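Local coordinates for protein 5-carboxymethyl-2-hydroxymuconate semialdehyde dehydrogenase (Thermus thermophilus, PDB 2D4E) that probably oxidises 5-carboxymethyl-2-hydroxymuconate semialdehyde to the corresponding acid, with NAD as the electron acceptor, as a member of the aldehyde dehydrogenase family, at residues E16-R21 and L106-C111; Q78-T83 and P185-G190; A289-V294 and V326-A331. All coordinates share one frame; numbering follows the deposited sequence.

Overall arrangement
All three contacts are buried, and none shares a helix with another. Interaction 1 joins helices 12-24 and 103-114 through apolar contacts, chiefly between two valines. Interaction 2 sets a tryptophan and a serine at the end of helix 63-80 against the glycine-closed end of helix 175-188, so side chains meet mainly backbone. Interaction 3 joins helices 286-298 and 315-331 beside the mixed sheet, and is the one of the three held by a salt bridge. That charge pair lies where another subunit covers it. Interactions 2 and 3 lie on opposite sides of the chain's centre, with their own centres about 46 Å apart. Interactions 1 and 2 alternate along the sequence.

Interaction 1: E16-R21 and L106-C111; sequences EEVRRR and LAVMEC
The 2.9 Å backbone bond from Cys111 N to Ala107 O belongs to the turn of helix 103-114 that presents Val108 and Met109 to Val18 of helix 12-24. The contact itself is apolar. CG1 of Val108 does most of the touching. It lies 3.6 Å from Val18 CB, and both methyls of Val18 approach it as well. The two valines meet at a slant. In Val18 the CG1 branch stands anti to the backbone N (chi1 173°), which carries it past Val108 toward the next residue. There it sits 3.9 Å from the backbone N of Met109 and 4.2 Å from Met109 CB. The thioether end of Met109 takes no part. That side chain packs on Lys207 of helix 203-214 and lies about 9 Å from a bound sodium ion. Polar groups elsewhere on the two helices have their own partners. Arg19 forms a salt bridge with Asp48, and Glu110 accepts a hydrogen bond from the backbone N of Leu176. The contact brings an N-terminal helix against the helix whose Asp113 belongs to the sodium site. The meeting of the valines therefore rests on shape and exclusion of water.

Interaction 2: Q78-T83 and P185-G190; sequences QRWSRT and PALAFG
Trp80 reaches from the last turn of helix 63-80 to the Schellman motif that ends helix 175-188. Its CB points toward that motif. With CG anti to the backbone N (chi1 -179°), the indole is directed across the end of helix 175-188. CD1 is the first ring atom to touch, 3.4 Å from Gly190 O. NE1 comes next and lies 3.5 Å from Leu187 O. CE2 and CZ2 also lie near Leu187 O, CZ2 at 3.7 Å. CZ2 is 4.1 Å from Leu187 CD2 as well, the two side chains crossing at about a right angle. Thr83 OG1 sits over one face of the indole, toward the rim. The same hydroxyl gives a 2.7 Å hydrogen bond to Trp80 O, which also accepts from Thr83 N in the type I turn. Val221 packs on both Trp80 and Leu187. On the other side of the contact, Gly190 has a positive phi (88°) as the C-prime residue of the motif. Any side chain there would press on the carbonyl oxygen of Phe189. Ser81 completes the contact with its carbon. Its OG is hydrogen-bonded to Phe77 O, while Ser81 CB lies 3.3 Å from Gly190 O.

Interaction 3: A289-V294 and V326-A331; sequences ALDAVV and VERARA
Arg328 lays the end of its side chain beside Leu290, with NH1 3.5 Å from Leu290 CD2, at a slant to the guanidinium plane. Nearer its root, Arg328 CB meets Val294 CG2 at 3.9 Å, and these two side chains cross at about a right angle. The arginine is not extended. Its chain is bent at both chi2 and chi3, which brings the guanidinium round to Asp291. There the grip is end-on. NH1 and NH2 of Arg328 each donate to Asp291 OD2 at 3.0 Å, and both bonds are bent, with an N-H...O angle of 143°. The oxygen lies close to the guanidinium plane. NH1 meets it nearly along its C-O axis, whereas NH2 comes in on the anti side, out of the carboxylate plane. The two planes are 71° apart. Another subunit adds to this charge cluster. Asp291 OD1 pairs with Lys512 of the third subunit and OD2 with Lys515 of that subunit, while Arg328 NH2 also donates to the backbone O of Phe513 there. The lysines would tend to keep the buried aspartate ionised. A leucine in place of Arg328 would probably leave Asp291 without its partner in this chain and take one donor from Phe513 O of the third subunit. The axes of the two helical segments come within 10.6 Å and cross at -51°. Strands 277-280 and 310-314 are parallel neighbours in the mixed sheet, and helix 286-298 joins them in a beta-alpha-beta crossover; helix 315-331 follows the second strand. Val293 packs on Ala278 and on Phe442 of strand 438-442, whereas Val326 packs on Leu371 and Val372 of strand 369-372, an outermost strand of the sheet within this chain.

Interaction 1: E16-R21 and L106-C111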
ATOM      1  N   GLU C  16     -41.553  24.067  14.783  1.00 30.35           N
ATOM      2  CA  GLU C  16     -42.414  25.121  14.261  1.00 28.31           C
ATOM      3  C   GLU C  16     -41.609  26.344  13.826  1.00 23.12           C
ATOM      4  O   GLU C  16     -41.984  27.034  12.882  1.00 28.27           O
ATOM      5  CB  GLU C  16     -43.463  25.500  15.310  1.00 33.79           C
ATOM      6  CG  GLU C  16     -44.242  24.294  15.820  1.00 42.34           C
ATOM      7  CD  GLU C  16     -45.384  24.661  16.752  1.00 54.55           C
ATOM      8  OE1 GLU C  16     -45.139  25.380  17.748  1.00 54.41           O
ATOM      9  OE2 GLU C  16     -46.526  24.219  16.488  1.00 56.66           O
ATOM     10  N   GLU C  17     -40.500  26.605  14.508  1.00 25.54           N
ATOM     11  CA  GLU C  17     -39.641  27.734  14.160  1.00 29.09           C
ATOM     12  C   GLU C  17     -39.021  27.515  12.784  1.00 26.78           C
ATOM     13  O   GLU C  17     -39.026  28.410  11.938  1.00 26.32           O
ATOM     14  CB  GLU C  17     -38.524  27.902  15.196  1.00 32.36           C
ATOM     15  CG  GLU C  17     -38.954  28.581  16.491  1.00 48.79           C
ATOM     16  CD  GLU C  17     -37.861  28.567  17.554  1.00 55.95           C
ATOM     17  OE1 GLU C  17     -36.672  28.748  17.198  1.00 58.54           O
ATOM     18  OE2 GLU C  17     -38.194  28.388  18.747  1.00 58.15           O
ATOM     19  N   VAL C  18     -38.481  26.316  12.572  1.00 26.65           N
ATOM     20  CA  VAL C  18     -37.857  25.962  11.301  1.00 25.60           C
ATOM     21  C   VAL C  18     -38.879  26.074  10.178  1.00 26.59           C
ATOM     22  O   VAL C  18     -38.613  26.686   9.142  1.00 28.85           O
ATOM     23  CB  VAL C  18     -37.302  24.515  11.332  1.00 27.17           C
ATOM     24  CG1 VAL C  18     -36.818  24.105   9.953  1.00 22.91           C
ATOM     25  CG2 VAL C  18     -36.165  24.417  12.343  1.00 24.76           C
ATOM     26  N   ARG C  19     -40.052  25.492  10.394  1.00 23.66           N
ATOM     27  CA  ARG C  19     -41.106  25.532   9.390  1.00 26.01           C
ATOM     28  C   ARG C  19     -41.406  26.969   8.985  1.00 27.01           C
ATOM     29  O   ARG C  19     -41.589  27.274   7.804  1.00 28.75           O
ATOM     30  CB  ARG C  19     -42.381  24.868   9.927  1.00 25.98           C
ATOM     31  CG  ARG C  19     -43.505  24.775   8.901  1.00 30.14           C
ATOM     32  CD  ARG C  19     -44.789  24.219   9.503  1.00 33.74           C
ATOM     33  NE  ARG C  19     -44.726  22.789   9.804  1.00 31.13           N
ATOM     34  CZ  ARG C  19     -44.740  21.828   8.883  1.00 37.23           C
ATOM     35  NH1 ARG C  19     -44.811  22.135   7.594  1.00 28.39           N
ATOM     36  NH2 ARG C  19     -44.704  20.556   9.256  1.00 35.78           N
ATOM     37  N   ARG C  20     -41.442  27.852   9.974  1.00 29.56           N
ATOM     38  CA  ARG C  20     -41.736  29.256   9.737  1.00 28.72           C
ATOM     39  C   ARG C  20     -40.634  29.988   8.968  1.00 27.31           C
ATOM     40  O   ARG C  20     -40.924  30.810   8.102  1.00 23.84           O
ATOM     41  CB  ARG C  20     -42.019  29.947  11.075  1.00 34.27           C
ATOM     42  CG  ARG C  20     -42.364  31.417  10.971  1.00 43.14           C
ATOM     43  CD  ARG C  20     -43.135  31.891  12.203  1.00 51.85           C
ATOM     44  NE  ARG C  20     -42.560  31.406  13.459  1.00 56.58           N
ATOM     45  CZ  ARG C  20     -43.155  30.530  14.268  1.00 57.61           C
ATOM     46  NH1 ARG C  20     -44.349  30.037  13.954  1.00 52.78           N
ATOM     47  NH2 ARG C  20     -42.562  30.148  15.395  1.00 51.70           N
ATOM     48  N   ARG C  21     -39.372  29.691   9.266  1.00 29.76           N
ATOM     49  CA  ARG C  21     -38.283  30.355   8.557  1.00 32.70           C
ATOM     50  C   ARG C  21     -38.224  29.928   7.088  1.00 34.82           C
ATOM     51  O   ARG C  21     -37.814  30.705   6.224  1.00 36.89           O
ATOM     52  CB  ARG C  21     -36.938  30.084   9.244  1.00 35.98           C
ATOM     53  CG  ARG C  21     -36.751  30.841  10.563  1.00 43.71           C
ATOM     54  CD  ARG C  21     -35.277  30.934  10.963  1.00 49.82           C
ATOM     55  NE  ARG C  21     -34.731  29.664  11.434  1.00 51.71           N
ATOM     56  CZ  ARG C  21     -34.909  29.182  12.661  1.00 56.04           C
ATOM     57  NH1 ARG C  21     -35.618  29.869  13.550  1.00 57.37           N
ATOM     58  NH2 ARG C  21     -34.382  28.011  12.997  1.00 52.51           N
ATOM     59  N   LEU C 106     -31.145  21.326  10.951  1.00 19.48           N
ATOM     60  CA  LEU C 106     -30.883  20.548   9.737  1.00 21.90           C
ATOM     61  C   LEU C 106     -31.819  19.341   9.621  1.00 19.52           C
ATOM     62  O   LEU C 106     -32.370  19.062   8.552  1.00 21.19           O
ATOM     63  CB  LEU C 106     -29.413  20.085   9.714  1.00 14.71           C
ATOM     64  CG  LEU C 106     -28.360  21.171   9.406  1.00 19.68           C
ATOM     65  CD1 LEU C 106     -26.965  20.698   9.787  1.00 11.69           C
ATOM     66  CD2 LEU C 106     -28.420  21.525   7.921  1.00 13.35           C
ATOM     67  N   ALA C 107     -32.003  18.632  10.725  1.00 19.89           N
ATOM     68  CA  ALA C 107     -32.871  17.466  10.735  1.00 19.08           C
ATOM     69  C   ALA C 107     -34.300  17.861  10.395  1.00 18.98           C
ATOM     70  O   ALA C 107     -34.928  17.269   9.521  1.00 21.88           O
ATOM     71  CB  ALA C 107     -32.826  16.795  12.097  1.00 17.44           C
ATOM     72  N   VAL C 108     -34.818  18.869  11.086  1.00 17.83           N
ATOM     73  CA  VAL C 108     -36.182  19.316  10.841  1.00 18.27           C
ATOM     74  C   VAL C 108     -36.361  19.807   9.411  1.00 19.59           C
ATOM     75  O   VAL C 108     -37.333  19.461   8.736  1.00 18.80           O
ATOM     76  CB  VAL C 108     -36.585  20.448  11.814  1.00 19.85           C
ATOM     77  CG1 VAL C 108     -37.956  20.989  11.438  1.00 21.32           C
ATOM     78  CG2 VAL C 108     -36.602  19.921  13.248  1.00 18.04           C
ATOM     79  N   MET C 109     -35.416  20.612   8.951  1.00 17.22           N
ATOM     80  CA  MET C 109     -35.482  21.156   7.607  1.00 21.02           C
ATOM     81  C   MET C 109     -35.577  20.054   6.550  1.00 17.45           C
ATOM     82  O   MET C 109     -36.490  20.050   5.720  1.00 19.26           O
ATOM     83  CB  MET C 109     -34.249  22.020   7.344  1.00 22.03           C
ATOM     84  CG  MET C 109     -34.290  22.768   6.036  1.00 26.79           C
ATOM     85  SD  MET C 109     -32.881  23.876   5.894  1.00 31.95           S
ATOM     86  CE  MET C 109     -33.244  25.034   7.203  1.00 22.76           C
ATOM     87  N   GLU C 110     -34.636  19.117   6.585  1.00 14.11           N
ATOM     88  CA  GLU C 110     -34.631  18.041   5.607  1.00 19.70           C
ATOM     89  C   GLU C 110     -35.841  17.122   5.773  1.00 18.59           C
ATOM     90  O   GLU C 110     -36.355  16.576   4.794  1.00 16.11           O
ATOM     91  CB  GLU C 110     -33.328  17.244   5.710  1.00 19.75           C
ATOM     92  CG  GLU C 110     -33.267  16.038   4.788  1.00 21.78           C
ATOM     93  CD  GLU C 110     -31.844  15.598   4.491  1.00 29.51           C
ATOM     94  OE1 GLU C 110     -31.657  14.424   4.109  1.00 31.36           O
ATOM     95  OE2 GLU C 110     -30.917  16.425   4.626  1.00 22.96           O
ATOM     96  N   CYS C 111     -36.297  16.960   7.008  1.00 16.50           N
ATOM     97  CA  CYS C 111     -37.457  16.125   7.276  1.00 16.93           C
ATOM     98  C   CYS C 111     -38.684  16.726   6.584  1.00 18.83           C
ATOM     99  O   CYS C 111     -39.396  16.046   5.842  1.00 17.67           O
ATOM    100  CB  CYS C 111     -37.692  16.037   8.783  1.00 21.60           C
ATOM    101  SG  CYS C 111     -39.205  15.185   9.239  1.00 21.30           S
TER

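Interaction 2: Q78-T83 and P185-G190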
ATOM      1  N   GLN C  78      -6.737  28.410  -6.951  1.00 27.64           N
ATOM      2  CA  GLN C  78      -5.323  28.747  -6.884  1.00 30.86           C
ATOM      3  C   GLN C  78      -4.818  28.813  -5.443  1.00 30.41           C
ATOM      4  O   GLN C  78      -3.812  28.191  -5.113  1.00 32.51           O
ATOM      5  CB  GLN C  78      -5.074  30.087  -7.586  1.00 38.12           C
ATOM      6  CG  GLN C  78      -5.955  30.324  -8.822  1.00 47.90           C
ATOM      7  CD  GLN C  78      -5.910  29.175  -9.825  1.00 56.53           C
ATOM      8  OE1 GLN C  78      -4.842  28.802 -10.321  1.00 57.81           O
ATOM      9  NE2 GLN C  78      -7.075  28.613 -10.128  1.00 54.66           N
ATOM     10  N   ARG C  79      -5.525  29.552  -4.588  1.00 23.75           N
ATOM     11  CA  ARG C  79      -5.131  29.702  -3.186  1.00 25.90           C
ATOM     12  C   ARG C  79      -5.542  28.528  -2.294  1.00 28.95           C
ATOM     13  O   ARG C  79      -4.787  28.121  -1.409  1.00 27.55           O
ATOM     14  CB  ARG C  79      -5.732  30.979  -2.589  1.00 27.65           C
ATOM     15  CG  ARG C  79      -5.256  32.283  -3.208  1.00 39.32           C
ATOM     16  CD  ARG C  79      -5.926  33.471  -2.512  1.00 47.16           C
ATOM     17  NE  ARG C  79      -7.387  33.398  -2.579  1.00 49.11           N
ATOM     18  CZ  ARG C  79      -8.107  33.645  -3.671  1.00 52.64           C
ATOM     19  NH1 ARG C  79      -7.506  33.992  -4.804  1.00 53.20           N
ATOM     20  NH2 ARG C  79      -9.433  33.538  -3.636  1.00 53.03           N
ATOM     21  N   TRP C  80      -6.741  27.999  -2.512  1.00 23.38           N
ATOM     22  CA  TRP C  80      -7.232  26.893  -1.697  1.00 23.54           C
ATOM     23  C   TRP C  80      -6.389  25.631  -1.842  1.00 17.56           C
ATOM     24  O   TRP C  80      -6.064  24.979  -0.852  1.00 19.03           O
ATOM     25  CB  TRP C  80      -8.694  26.588  -2.043  1.00 21.24           C
ATOM     26  CG  TRP C  80      -9.290  25.477  -1.225  1.00 21.93           C
ATOM     27  CD1 TRP C  80      -9.658  24.238  -1.669  1.00 23.02           C
ATOM     28  CD2 TRP C  80      -9.598  25.509   0.174  1.00 22.62           C
ATOM     29  NE1 TRP C  80     -10.179  23.495  -0.633  1.00 20.84           N
ATOM     30  CE2 TRP C  80     -10.154  24.251   0.509  1.00 21.11           C
ATOM     31  CE3 TRP C  80      -9.458  26.479   1.179  1.00 17.76           C
ATOM     32  CZ2 TRP C  80     -10.574  23.937   1.807  1.00 17.96           C
ATOM     33  CZ3 TRP C  80      -9.876  26.167   2.471  1.00 21.69           C
ATOM     34  CH2 TRP C  80     -10.428  24.902   2.773  1.00 17.31           C
ATOM     35  N   SER C  81      -6.029  25.293  -3.075  1.00 22.11           N
ATOM     36  CA  SER C  81      -5.230  24.101  -3.330  1.00 24.28           C
ATOM     37  C   SER C  81      -3.797  24.229  -2.810  1.00 29.02           C
ATOM     38  O   SER C  81      -3.022  23.275  -2.882  1.00 32.58           O
ATOM     39  CB  SER C  81      -5.198  23.794  -4.828  1.00 22.50           C
ATOM     40  OG  SER C  81      -4.504  24.802  -5.541  1.00 18.25           O
ATOM     41  N   ARG C  82      -3.440  25.401  -2.292  1.00 27.72           N
ATOM     42  CA  ARG C  82      -2.094  25.602  -1.766  1.00 25.06           C
ATOM     43  C   ARG C  82      -2.101  25.849  -0.263  1.00 25.16           C
ATOM     44  O   ARG C  82      -1.047  26.024   0.351  1.00 27.72           O
ATOM     45  CB  ARG C  82      -1.402  26.764  -2.485  1.00 31.63           C
ATOM     46  CG  ARG C  82      -1.266  26.544  -3.979  1.00 34.58           C
ATOM     47  CD  ARG C  82      -0.511  27.677  -4.672  1.00 43.69           C
ATOM     48  NE  ARG C  82      -0.635  27.578  -6.126  1.00 53.58           N
ATOM     49  CZ  ARG C  82      -0.224  26.541  -6.853  1.00 58.05           C
ATOM     50  NH1 ARG C  82       0.355  25.499  -6.268  1.00 61.61           N
ATOM     51  NH2 ARG C  82      -0.413  26.533  -8.166  1.00 59.90           N
ATOM     52  N   THR C  83      -3.290  25.869   0.328  1.00 24.22           N
ATOM     53  CA  THR C  83      -3.410  26.068   1.767  1.00 25.24           C
ATOM     54  C   THR C  83      -2.773  24.853   2.429  1.00 26.24           C
ATOM     55  O   THR C  83      -2.704  23.780   1.827  1.00 27.73           O
ATOM     56  CB  THR C  83      -4.875  26.126   2.203  1.00 28.35           C
ATOM     57  OG1 THR C  83      -5.531  24.921   1.782  1.00 38.15           O
ATOM     58  CG2 THR C  83      -5.575  27.327   1.590  1.00 17.18           C
ATOM     59  N   PRO C 185     -14.688  15.210   0.944  1.00 14.35           N
ATOM     60  CA  PRO C 185     -13.417  14.812   0.335  1.00 13.79           C
ATOM     61  C   PRO C 185     -12.879  15.865  -0.635  1.00 15.83           C
ATOM     62  O   PRO C 185     -11.679  16.127  -0.672  1.00 16.51           O
ATOM     63  CB  PRO C 185     -13.753  13.477  -0.347  1.00 16.00           C
ATOM     64  CG  PRO C 185     -15.236  13.563  -0.606  1.00 13.02           C
ATOM     65  CD  PRO C 185     -15.751  14.234   0.646  1.00 15.88           C
ATOM     66  N   ALA C 186     -13.770  16.478  -1.411  1.00 17.24           N
ATOM     67  CA  ALA C 186     -13.360  17.500  -2.367  1.00 16.53           C
ATOM     68  C   ALA C 186     -12.552  18.589  -1.672  1.00 19.14           C
ATOM     69  O   ALA C 186     -11.462  18.947  -2.124  1.00 15.38           O
ATOM     70  CB  ALA C 186     -14.581  18.108  -3.048  1.00 10.58           C
ATOM     71  N   LEU C 187     -13.083  19.102  -0.564  1.00 16.65           N
ATOM     72  CA  LEU C 187     -12.407  20.156   0.187  1.00 16.42           C
ATOM     73  C   LEU C 187     -11.142  19.672   0.881  1.00 18.34           C
ATOM     74  O   LEU C 187     -10.113  20.364   0.871  1.00 18.50           O
ATOM     75  CB  LEU C 187     -13.351  20.756   1.231  1.00 19.64           C
ATOM     76  CG  LEU C 187     -14.534  21.565   0.701  1.00 16.59           C
ATOM     77  CD1 LEU C 187     -15.387  22.014   1.874  1.00 17.35           C
ATOM     78  CD2 LEU C 187     -14.028  22.768  -0.096  1.00 17.22           C
ATOM     79  N   ALA C 188     -11.215  18.496   1.496  1.00 14.46           N
ATOM     80  CA  ALA C 188     -10.055  17.955   2.195  1.00 17.46           C
ATOM     81  C   ALA C 188      -8.876  17.780   1.244  1.00 18.32           C
ATOM     82  O   ALA C 188      -7.720  17.999   1.615  1.00 15.79           O
ATOM     83  CB  ALA C 188     -10.399  16.615   2.828  1.00 16.12           C
ATOM     84  N   PHE C 189      -9.176  17.395   0.011  1.00 16.80           N
ATOM     85  CA  PHE C 189      -8.134  17.159  -0.973  1.00 18.16           C
ATOM     86  C   PHE C 189      -7.669  18.393  -1.743  1.00 21.37           C
ATOM     87  O   PHE C 189      -6.919  18.289  -2.714  1.00 22.35           O
ATOM     88  CB  PHE C 189      -8.595  16.033  -1.899  1.00 17.56           C
ATOM     89  CG  PHE C 189      -8.856  14.737  -1.167  1.00 18.65           C
ATOM     90  CD1 PHE C 189      -9.788  13.822  -1.637  1.00 17.46           C
ATOM     91  CD2 PHE C 189      -8.176  14.449   0.015  1.00 15.87           C
ATOM     92  CE1 PHE C 189     -10.043  12.643  -0.942  1.00 15.23           C
ATOM     93  CE2 PHE C 189      -8.425  13.272   0.717  1.00 18.86           C
ATOM     94  CZ  PHE C 189      -9.360  12.369   0.237  1.00 17.51           C
ATOM     95  N   GLY C 190      -8.114  19.564  -1.298  1.00 16.99           N
ATOM     96  CA  GLY C 190      -7.677  20.798  -1.920  1.00 17.70           C
ATOM     97  C   GLY C 190      -8.425  21.345  -3.111  1.00 18.82           C
ATOM     98  O   GLY C 190      -7.902  22.213  -3.811  1.00 17.42           O
TER

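Interaction 3: A289-V294 and V326-A331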
ATOM      1  N   ALA C 289     -32.459 -12.817   8.971  1.00 21.29           N
ATOM      2  CA  ALA C 289     -32.682 -12.580   7.547  1.00 17.00           C
ATOM      3  C   ALA C 289     -33.996 -11.828   7.344  1.00 18.97           C
ATOM      4  O   ALA C 289     -34.069 -10.905   6.537  1.00 16.42           O
ATOM      5  CB  ALA C 289     -32.704 -13.904   6.783  1.00 16.52           C
ATOM      6  N   LEU C 290     -35.031 -12.222   8.085  1.00 18.35           N
ATOM      7  CA  LEU C 290     -36.330 -11.567   7.987  1.00 18.33           C
ATOM      8  C   LEU C 290     -36.213 -10.100   8.410  1.00 17.77           C
ATOM      9  O   LEU C 290     -36.668  -9.201   7.703  1.00 18.34           O
ATOM     10  CB  LEU C 290     -37.359 -12.284   8.872  1.00 17.82           C
ATOM     11  CG  LEU C 290     -38.763 -11.665   8.923  1.00 20.09           C
ATOM     12  CD1 LEU C 290     -39.358 -11.634   7.523  1.00 16.68           C
ATOM     13  CD2 LEU C 290     -39.660 -12.474   9.864  1.00 18.18           C
ATOM     14  N   ASP C 291     -35.608  -9.857   9.567  1.00 15.64           N
ATOM     15  CA  ASP C 291     -35.444  -8.490  10.041  1.00 17.42           C
ATOM     16  C   ASP C 291     -34.694  -7.661   9.012  1.00 19.74           C
ATOM     17  O   ASP C 291     -35.096  -6.548   8.690  1.00 20.18           O
ATOM     18  CB  ASP C 291     -34.664  -8.458  11.353  1.00 15.76           C
ATOM     19  CG  ASP C 291     -35.506  -8.853  12.544  1.00 20.22           C
ATOM     20  OD1 ASP C 291     -34.921  -9.074  13.620  1.00 22.17           O
ATOM     21  OD2 ASP C 291     -36.745  -8.933  12.413  1.00 20.51           O
ATOM     22  N   ALA C 292     -33.604  -8.220   8.497  1.00 21.12           N
ATOM     23  CA  ALA C 292     -32.767  -7.530   7.522  1.00 21.16           C
ATOM     24  C   ALA C 292     -33.445  -7.172   6.203  1.00 19.69           C
ATOM     25  O   ALA C 292     -33.396  -6.014   5.783  1.00 17.02           O
ATOM     26  CB  ALA C 292     -31.518  -8.350   7.249  1.00 22.07           C
ATOM     27  N   VAL C 293     -34.068  -8.147   5.540  1.00 20.32           N
ATOM     28  CA  VAL C 293     -34.714  -7.858   4.261  1.00 19.74           C
ATOM     29  C   VAL C 293     -35.905  -6.920   4.417  1.00 21.95           C
ATOM     30  O   VAL C 293     -36.153  -6.081   3.553  1.00 19.18           O
ATOM     31  CB  VAL C 293     -35.154  -9.155   3.516  1.00 21.10           C
ATOM     32  CG1 VAL C 293     -33.959 -10.106   3.381  1.00 17.97           C
ATOM     33  CG2 VAL C 293     -36.300  -9.836   4.250  1.00 21.96           C
ATOM     34  N   VAL C 294     -36.643  -7.037   5.516  1.00 20.42           N
ATOM     35  CA  VAL C 294     -37.773  -6.134   5.695  1.00 21.89           C
ATOM     36  C   VAL C 294     -37.249  -4.706   5.838  1.00 19.94           C
ATOM     37  O   VAL C 294     -37.756  -3.771   5.209  1.00 21.90           O
ATOM     38  CB  VAL C 294     -38.607  -6.499   6.940  1.00 21.19           C
ATOM     39  CG1 VAL C 294     -39.655  -5.418   7.196  1.00 18.30           C
ATOM     40  CG2 VAL C 294     -39.282  -7.849   6.726  1.00 16.85           C
ATOM     41  N   VAL C 326     -44.444 -10.635   4.166  1.00 24.69           N
ATOM     42  CA  VAL C 326     -45.728  -9.987   3.922  1.00 22.88           C
ATOM     43  C   VAL C 326     -46.401  -9.492   5.205  1.00 23.12           C
ATOM     44  O   VAL C 326     -46.883  -8.361   5.256  1.00 22.72           O
ATOM     45  CB  VAL C 326     -46.696 -10.942   3.182  1.00 25.05           C
ATOM     46  CG1 VAL C 326     -48.077 -10.300   3.041  1.00 19.93           C
ATOM     47  CG2 VAL C 326     -46.130 -11.287   1.813  1.00 25.10           C
ATOM     48  N   GLU C 327     -46.443 -10.328   6.237  1.00 21.19           N
ATOM     49  CA  GLU C 327     -47.070  -9.922   7.491  1.00 25.41           C
ATOM     50  C   GLU C 327     -46.305  -8.786   8.159  1.00 23.73           C
ATOM     51  O   GLU C 327     -46.906  -7.905   8.770  1.00 24.73           O
ATOM     52  CB  GLU C 327     -47.199 -11.113   8.449  1.00 26.64           C
ATOM     53  CG  GLU C 327     -48.212 -12.157   7.982  1.00 36.67           C
ATOM     54  CD  GLU C 327     -49.527 -11.533   7.512  1.00 45.80           C
ATOM     55  OE1 GLU C 327     -50.153 -10.792   8.304  1.00 46.89           O
ATOM     56  OE2 GLU C 327     -49.935 -11.782   6.351  1.00 47.41           O
ATOM     57  N   ARG C 328     -44.982  -8.797   8.046  1.00 22.91           N
ATOM     58  CA  ARG C 328     -44.191  -7.721   8.629  1.00 21.51           C
ATOM     59  C   ARG C 328     -44.490  -6.413   7.880  1.00 20.45           C
ATOM     60  O   ARG C 328     -44.672  -5.362   8.490  1.00 20.32           O
ATOM     61  CB  ARG C 328     -42.700  -8.065   8.563  1.00 21.38           C
ATOM     62  CG  ARG C 328     -42.276  -9.135   9.567  1.00 20.32           C
ATOM     63  CD  ARG C 328     -42.219  -8.573  10.981  1.00 21.77           C
ATOM     64  NE  ARG C 328     -41.091  -7.658  11.129  1.00 29.08           N
ATOM     65  CZ  ARG C 328     -39.833  -8.040  11.352  1.00 30.08           C
ATOM     66  NH1 ARG C 328     -39.534  -9.328  11.476  1.00 26.41           N
ATOM     67  NH2 ARG C 328     -38.867  -7.132  11.409  1.00 27.78           N
ATOM     68  N   ALA C 329     -44.561  -6.484   6.556  1.00 22.47           N
ATOM     69  CA  ALA C 329     -44.852  -5.303   5.745  1.00 21.83           C
ATOM     70  C   ALA C 329     -46.246  -4.766   6.073  1.00 26.63           C
ATOM     71  O   ALA C 329     -46.475  -3.551   6.083  1.00 21.80           O
ATOM     72  CB  ALA C 329     -44.767  -5.654   4.266  1.00 22.36           C
ATOM     73  N   ARG C 330     -47.173  -5.684   6.335  1.00 26.48           N
ATOM     74  CA  ARG C 330     -48.548  -5.329   6.664  1.00 26.85           C
ATOM     75  C   ARG C 330     -48.581  -4.562   7.985  1.00 27.58           C
ATOM     76  O   ARG C 330     -49.365  -3.628   8.152  1.00 24.78           O
ATOM     77  CB  ARG C 330     -49.405  -6.597   6.793  1.00 29.99           C
ATOM     78  CG  ARG C 330     -50.898  -6.359   6.634  1.00 32.29           C
ATOM     79  CD  ARG C 330     -51.723  -7.576   7.053  1.00 34.60           C
ATOM     80  NE  ARG C 330     -51.454  -8.779   6.266  1.00 32.03           N
ATOM     81  CZ  ARG C 330     -51.763  -8.928   4.981  1.00 31.31           C
ATOM     82  NH1 ARG C 330     -52.351  -7.944   4.311  1.00 32.76           N
ATOM     83  NH2 ARG C 330     -51.509 -10.078   4.370  1.00 32.38           N
ATOM     84  N   ALA C 331     -47.715  -4.958   8.912  1.00 22.61           N
ATOM     85  CA  ALA C 331     -47.647  -4.326  10.228  1.00 20.89           C
ATOM     86  C   ALA C 331     -46.920  -2.979  10.264  1.00 23.35           C
ATOM     87  O   ALA C 331     -47.032  -2.245  11.245  1.00 23.31           O
ATOM     88  CB  ALA C 331     -47.002  -5.288  11.223  1.00 20.95           C
TER